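PDB 3VTF: UDP-glucose 6-dehydrogenase from Pyrobaculum islandicum, which probably oxidises UDP-alpha-D-glucose to UDP-alpha-D-glucuronate, reducing two molecules of NAD(+) in the process. Local coordinates for residues 243-257 with 432-444. Residues are numbered along the deposited sequence; the frame is centred on the assembly and turned at random.
Sequences NEVGLLAKRLGVDTY and AREAKIYEGVAWA
Beyond strand 437-440 the C-terminal tail runs up against the last turns of helix 221-251, coming closest where the CA atoms of Lys250 and Trp443 lie 4.2 Å apart, and Ala444 N then makes a backbone hydrogen bond to Val254 O at 3.0 Å. The bare CA of Gly246 meets Ala442 O, the lack of a side chain permitting so close an approach. Thr256 OG1 gives its proton to the same Ala442 O, 2.6 Å away and on a lone pair, so a short polar side chain satisfies a buried carbonyl. Lys250 is suited by its length: with CG anti to the backbone N (chi1 -177°), its methylenes run past the Trp443 carbonyl, and a bend at the last torsion brings NZ to Glu439 OE1 (2.7 Å) and Gly440 O (2.8 Å). Glu439 has a second cationic partner in Arg327. Gly253, the first residue to leave helical angles, has the positive phi of a Schellman motif, and the methyl of Ala444 fits beside it. Tyr257 turns its edge to the face of the six-membered ring of Trp443, planes at 86°, while its OH bonds Ala276 O beside the UDP-glucose-binding Gly275. The indole is held in turn through NE1, which donates to Tyr438 OH in the ring plane. Arg433 grips the terminal carboxylate end-on, NH1 to Ala444 O and NH2 to OXT at 2.8 Å each, neutralising it and probably holding the tail in place; Asp255 OD2, hydrogen-bonded to the Tyr428 hydroxyl, adds only a long salt bridge of 3.7 Å to Arg433 NH1. The bonds from Lys250, Thr256 and Ala444 N thus join the tail after this edge strand of the C-terminal parallel sheet to the end of helix 221-251 and the start of helix 256-264.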
loop_
_atom_site.group_PDB
_atom_site.type_symbol
_atom_site.label_atom_id
_atom_site.label_comp_id
_atom_site.label_asym_id
_atom_site.label_seq_id
_atom_site.Cartn_x
_atom_site.Cartn_y
_atom_site.Cartn_z
ATOM N N ASN A 243 11.109 -2.664 1.174
ATOM C CA ASN A 243 12.439 -2.837 1.778
ATOM C C ASN A 243 12.396 -3.873 2.869
ATOM O O ASN A 243 13.279 -4.701 2.966
ATOM C CB ASN A 243 12.975 -1.494 2.275
ATOM C CG ASN A 243 13.512 -0.696 1.118
ATOM O OD1 ASN A 243 14.048 -1.309 0.145
ATOM N ND2 ASN A 243 13.501 0.625 1.235
ATOM N N GLU A 244 11.318 -3.867 3.659
ATOM C CA GLU A 244 11.144 -4.929 4.702
ATOM C C GLU A 244 11.061 -6.309 4.061
ATOM O O GLU A 244 11.721 -7.308 4.481
ATOM C CB GLU A 244 9.849 -4.684 5.519
ATOM C CG GLU A 244 9.653 -5.754 6.619
ATOM C CD GLU A 244 8.774 -5.225 7.754
ATOM O OE1 GLU A 244 9.144 -4.156 8.326
ATOM O OE2 GLU A 244 7.787 -5.945 8.080
ATOM N N VAL A 245 10.187 -6.435 3.065
ATOM C CA VAL A 245 10.106 -7.699 2.297
ATOM C C VAL A 245 11.479 -8.018 1.651
ATOM O O VAL A 245 11.911 -9.203 1.617
ATOM C CB VAL A 245 8.990 -7.576 1.239
ATOM C CG1 VAL A 245 8.994 -8.775 0.277
ATOM C CG2 VAL A 245 7.669 -7.532 2.007
ATOM N N GLY A 246 12.184 -6.986 1.163
ATOM C CA GLY A 246 13.480 -7.134 0.488
ATOM C C GLY A 246 14.604 -7.654 1.384
ATOM O O GLY A 246 15.415 -8.499 0.964
ATOM N N LEU A 247 14.616 -7.206 2.646
ATOM C CA LEU A 247 15.631 -7.769 3.554
ATOM C C LEU A 247 15.460 -9.257 3.677
ATOM O O LEU A 247 16.452 -9.996 3.793
ATOM C CB LEU A 247 15.498 -7.059 4.953
ATOM C CG LEU A 247 15.837 -5.585 4.929
ATOM C CD1 LEU A 247 15.429 -4.909 6.302
ATOM C CD2 LEU A 247 17.312 -5.365 4.628
ATOM N N LEU A 248 14.189 -9.709 3.724
ATOM C CA LEU A 248 13.853 -11.081 3.791
ATOM C C LEU A 248 14.152 -11.829 2.518
ATOM O O LEU A 248 14.762 -12.961 2.542
ATOM C CB LEU A 248 12.372 -11.278 4.296
ATOM C CG LEU A 248 11.799 -12.712 4.198
ATOM C CD1 LEU A 248 12.640 -13.668 5.106
ATOM C CD2 LEU A 248 10.394 -12.702 4.786
ATOM N N ALA A 249 13.803 -11.235 1.376
ATOM C CA ALA A 249 14.081 -11.875 0.089
ATOM C C ALA A 249 15.597 -12.117 -0.042
ATOM O O ALA A 249 16.001 -13.162 -0.541
ATOM C CB ALA A 249 13.574 -11.023 -1.079
ATOM N N LYS A 250 16.381 -11.099 0.311
ATOM C CA LYS A 250 17.844 -11.136 0.258
ATOM C C LYS A 250 18.353 -12.361 1.117
ATOM O O LYS A 250 19.150 -13.147 0.646
ATOM C CB LYS A 250 18.488 -9.853 0.807
ATOM C CG LYS A 250 20.038 -9.828 0.693
ATOM C CD LYS A 250 20.598 -8.452 1.208
ATOM C CE LYS A 250 22.141 -8.415 1.098
ATOM N NZ LYS A 250 22.535 -8.688 -0.320
ATOM N N ARG A 251 17.871 -12.534 2.336
ATOM C CA ARG A 251 18.241 -13.719 3.131
ATOM C C ARG A 251 17.859 -15.022 2.465
ATOM O O ARG A 251 18.506 -16.054 2.652
ATOM C CB ARG A 251 17.558 -13.714 4.463
ATOM C CG ARG A 251 17.914 -12.526 5.286
ATOM C CD ARG A 251 19.388 -12.446 5.702
ATOM N NE ARG A 251 19.421 -11.654 6.943
ATOM C CZ ARG A 251 19.167 -12.192 8.126
ATOM N NH1 ARG A 251 18.948 -13.508 8.173
ATOM N NH2 ARG A 251 19.178 -11.454 9.235
ATOM N N LEU A 252 16.833 -14.992 1.620
ATOM C CA LEU A 252 16.360 -16.196 0.997
ATOM C C LEU A 252 17.105 -16.432 -0.301
ATOM O O LEU A 252 16.784 -17.398 -0.978
ATOM C CB LEU A 252 14.800 -16.110 0.701
ATOM C CG LEU A 252 14.003 -16.067 2.010
ATOM C CD1 LEU A 252 12.545 -15.597 1.740
ATOM C CD2 LEU A 252 14.089 -17.432 2.785
ATOM N N GLY A 253 17.912 -15.482 -0.726
ATOM C CA GLY A 253 18.606 -15.547 -2.052
ATOM C C GLY A 253 17.680 -15.289 -3.198
ATOM O O GLY A 253 17.878 -15.827 -4.262
ATOM N N VAL A 254 16.659 -14.458 -3.000
ATOM C CA VAL A 254 15.616 -14.209 -3.984
ATOM C C VAL A 254 15.625 -12.751 -4.482
ATOM O O VAL A 254 16.054 -11.830 -3.747
ATOM C CB VAL A 254 14.238 -14.464 -3.213
ATOM C CG1 VAL A 254 13.106 -13.604 -3.705
ATOM C CG2 VAL A 254 13.931 -15.964 -3.188
ATOM N N ASP A 255 15.027 -12.538 -5.659
ATOM C CA ASP A 255 15.019 -11.234 -6.323
ATOM C C ASP A 255 13.690 -10.490 -5.942
ATOM O O ASP A 255 12.610 -10.798 -6.422
ATOM C CB ASP A 255 15.162 -11.364 -7.855
ATOM C CG ASP A 255 15.280 -9.980 -8.540
ATOM O OD1 ASP A 255 14.673 -8.961 -8.118
ATOM O OD2 ASP A 255 16.102 -9.847 -9.427
ATOM N N THR A 256 13.822 -9.533 -5.053
ATOM C CA THR A 256 12.616 -8.795 -4.531
ATOM C C THR A 256 11.840 -8.077 -5.657
ATOM O O THR A 256 10.619 -7.948 -5.591
ATOM C CB THR A 256 13.210 -7.693 -3.659
ATOM O OG1 THR A 256 13.974 -8.343 -2.602
ATOM C CG2 THR A 256 12.097 -6.814 -3.026
ATOM N N TYR A 257 12.556 -7.578 -6.674
ATOM C CA TYR A 257 11.832 -6.896 -7.783
ATOM C C TYR A 257 10.972 -7.848 -8.568
ATOM O O TYR A 257 9.811 -7.522 -8.947
ATOM C CB TYR A 257 12.832 -6.157 -8.671
ATOM C CG TYR A 257 13.183 -4.776 -8.152
ATOM C CD1 TYR A 257 12.752 -3.625 -8.828
ATOM C CD2 TYR A 257 13.936 -4.621 -7.044
ATOM C CE1 TYR A 257 13.076 -2.313 -8.339
ATOM C CE2 TYR A 257 14.274 -3.356 -6.542
ATOM C CZ TYR A 257 13.784 -2.215 -7.187
ATOM O OH TYR A 257 14.179 -1.005 -6.725
ATOM N N ALA A 432 25.089 -4.173 -13.102
ATOM C CA ALA A 432 26.032 -4.245 -11.986
ATOM C C ALA A 432 26.288 -5.671 -11.482
ATOM O O ALA A 432 27.239 -5.915 -10.789
ATOM C CB ALA A 432 25.620 -3.327 -10.845
ATOM N N ARG A 433 25.422 -6.592 -11.853
ATOM C CA ARG A 433 25.539 -7.995 -11.483
ATOM C C ARG A 433 26.817 -8.641 -12.048
ATOM O O ARG A 433 27.236 -9.689 -11.604
ATOM C CB ARG A 433 24.321 -8.769 -11.934
ATOM C CG ARG A 433 23.123 -8.588 -11.053
ATOM C CD ARG A 433 22.209 -9.780 -11.066
ATOM N NE ARG A 433 21.000 -9.496 -10.315
ATOM C CZ ARG A 433 20.787 -9.871 -9.065
ATOM N NH1 ARG A 433 19.654 -9.559 -8.477
ATOM N NH2 ARG A 433 21.693 -10.561 -8.414
ATOM N N GLU A 434 27.390 -8.006 -13.051
ATOM C CA GLU A 434 28.647 -8.424 -13.650
ATOM C C GLU A 434 29.847 -8.212 -12.717
ATOM O O GLU A 434 30.934 -8.659 -13.002
ATOM C CB GLU A 434 28.867 -7.718 -14.989
ATOM C CG GLU A 434 29.513 -6.364 -14.886
ATOM C CD GLU A 434 29.317 -5.519 -16.122
ATOM O OE1 GLU A 434 28.662 -5.987 -17.049
ATOM O OE2 GLU A 434 29.824 -4.399 -16.163
ATOM N N ALA A 435 29.636 -7.472 -11.637
ATOM C CA ALA A 435 30.669 -7.156 -10.620
ATOM C C ALA A 435 31.337 -8.381 -10.057
ATOM O O ALA A 435 30.726 -9.431 -10.085
ATOM C CB ALA A 435 30.027 -6.376 -9.483
ATOM N N LYS A 436 32.531 -8.254 -9.482
ATOM C CA LYS A 436 33.137 -9.430 -8.769
ATOM C C LYS A 436 32.281 -9.861 -7.574
ATOM O O LYS A 436 32.051 -11.037 -7.316
ATOM C CB LYS A 436 34.524 -9.056 -8.241
ATOM C CG LYS A 436 35.191 -10.241 -7.473
ATOM C CD LYS A 436 36.639 -9.925 -7.029
ATOM C CE LYS A 436 36.759 -8.932 -5.895
ATOM N NZ LYS A 436 37.114 -7.535 -6.304
ATOM N N ILE A 437 31.856 -8.870 -6.786
ATOM C CA ILE A 437 30.914 -9.152 -5.661
ATOM C C ILE A 437 29.688 -8.175 -5.884
ATOM O O ILE A 437 29.892 -6.985 -6.045
ATOM C CB ILE A 437 31.611 -8.967 -4.317
ATOM C CG1 ILE A 437 32.680 -10.092 -4.062
ATOM C CG2 ILE A 437 30.602 -9.059 -3.182
ATOM C CD1 ILE A 437 33.640 -9.778 -2.893
ATOM N N TYR A 438 28.480 -8.721 -6.028
ATOM C CA TYR A 438 27.279 -7.937 -6.165
ATOM C C TYR A 438 26.455 -8.147 -4.876
ATOM O O TYR A 438 26.023 -9.291 -4.608
ATOM C CB TYR A 438 26.521 -8.414 -7.386
ATOM C CG TYR A 438 25.217 -7.647 -7.577
ATOM C CD1 TYR A 438 25.217 -6.333 -8.099
ATOM C CD2 TYR A 438 24.004 -8.218 -7.163
ATOM C CE1 TYR A 438 24.035 -5.628 -8.239
ATOM C CE2 TYR A 438 22.812 -7.486 -7.254
ATOM C CZ TYR A 438 22.857 -6.201 -7.859
ATOM O OH TYR A 438 21.660 -5.490 -7.960
ATOM N N GLU A 439 26.220 -7.073 -4.099
ATOM C CA GLU A 439 25.296 -7.165 -2.994
ATOM C C GLU A 439 24.089 -6.214 -3.264
ATOM O O GLU A 439 24.255 -5.045 -3.195
ATOM C CB GLU A 439 26.005 -6.702 -1.760
ATOM C CG GLU A 439 27.049 -7.661 -1.215
ATOM C CD GLU A 439 26.461 -8.852 -0.490
ATOM O OE1 GLU A 439 25.203 -8.934 -0.316
ATOM O OE2 GLU A 439 27.268 -9.755 -0.143
ATOM N N GLY A 440 22.905 -6.744 -3.469
ATOM C CA GLY A 440 21.695 -5.891 -3.499
ATOM C C GLY A 440 21.392 -5.419 -2.078
ATOM O O GLY A 440 21.546 -6.170 -1.094
ATOM N N VAL A 441 20.977 -4.174 -1.942
ATOM C CA VAL A 441 20.738 -3.642 -0.597
ATOM C C VAL A 441 19.495 -4.333 -0.008
ATOM O O VAL A 441 19.423 -4.487 1.208
ATOM C CB VAL A 441 20.533 -2.094 -0.575
ATOM C CG1 VAL A 441 20.313 -1.626 0.845
ATOM C CG2 VAL A 441 21.851 -1.439 -0.991
ATOM N N ALA A 442 18.545 -4.748 -0.870
ATOM C CA ALA A 442 17.288 -5.329 -0.402
ATOM C C ALA A 442 16.814 -6.384 -1.355
ATOM O O ALA A 442 15.584 -6.587 -1.640
ATOM C CB ALA A 442 16.273 -4.162 -0.293
ATOM N N TRP A 443 17.770 -7.118 -1.932
ATOM C CA TRP A 443 17.403 -8.274 -2.743
ATOM C C TRP A 443 18.701 -9.078 -2.860
ATOM O O TRP A 443 19.808 -8.571 -2.569
ATOM C CB TRP A 443 16.929 -7.889 -4.174
ATOM C CG TRP A 443 17.861 -6.894 -4.860
ATOM C CD1 TRP A 443 18.931 -7.162 -5.714
ATOM C CD2 TRP A 443 17.882 -5.435 -4.698
ATOM N NE1 TRP A 443 19.548 -5.986 -6.120
ATOM C CE2 TRP A 443 18.993 -4.936 -5.519
ATOM C CE3 TRP A 443 17.059 -4.525 -4.033
ATOM C CZ2 TRP A 443 19.286 -3.586 -5.629
ATOM C CZ3 TRP A 443 17.390 -3.164 -4.088
ATOM C CH2 TRP A 443 18.456 -2.691 -4.911
ATOM N N ALA A 444 18.563 -10.304 -3.327
ATOM C CA ALA A 444 19.763 -11.088 -3.736
ATOM C C ALA A 444 19.995 -10.854 -5.208
ATOM O O ALA A 444 19.042 -10.566 -5.985
ATOM C CB ALA A 444 19.496 -12.546 -3.466
ATOM O OXT ALA A 444 21.150 -10.924 -5.678
#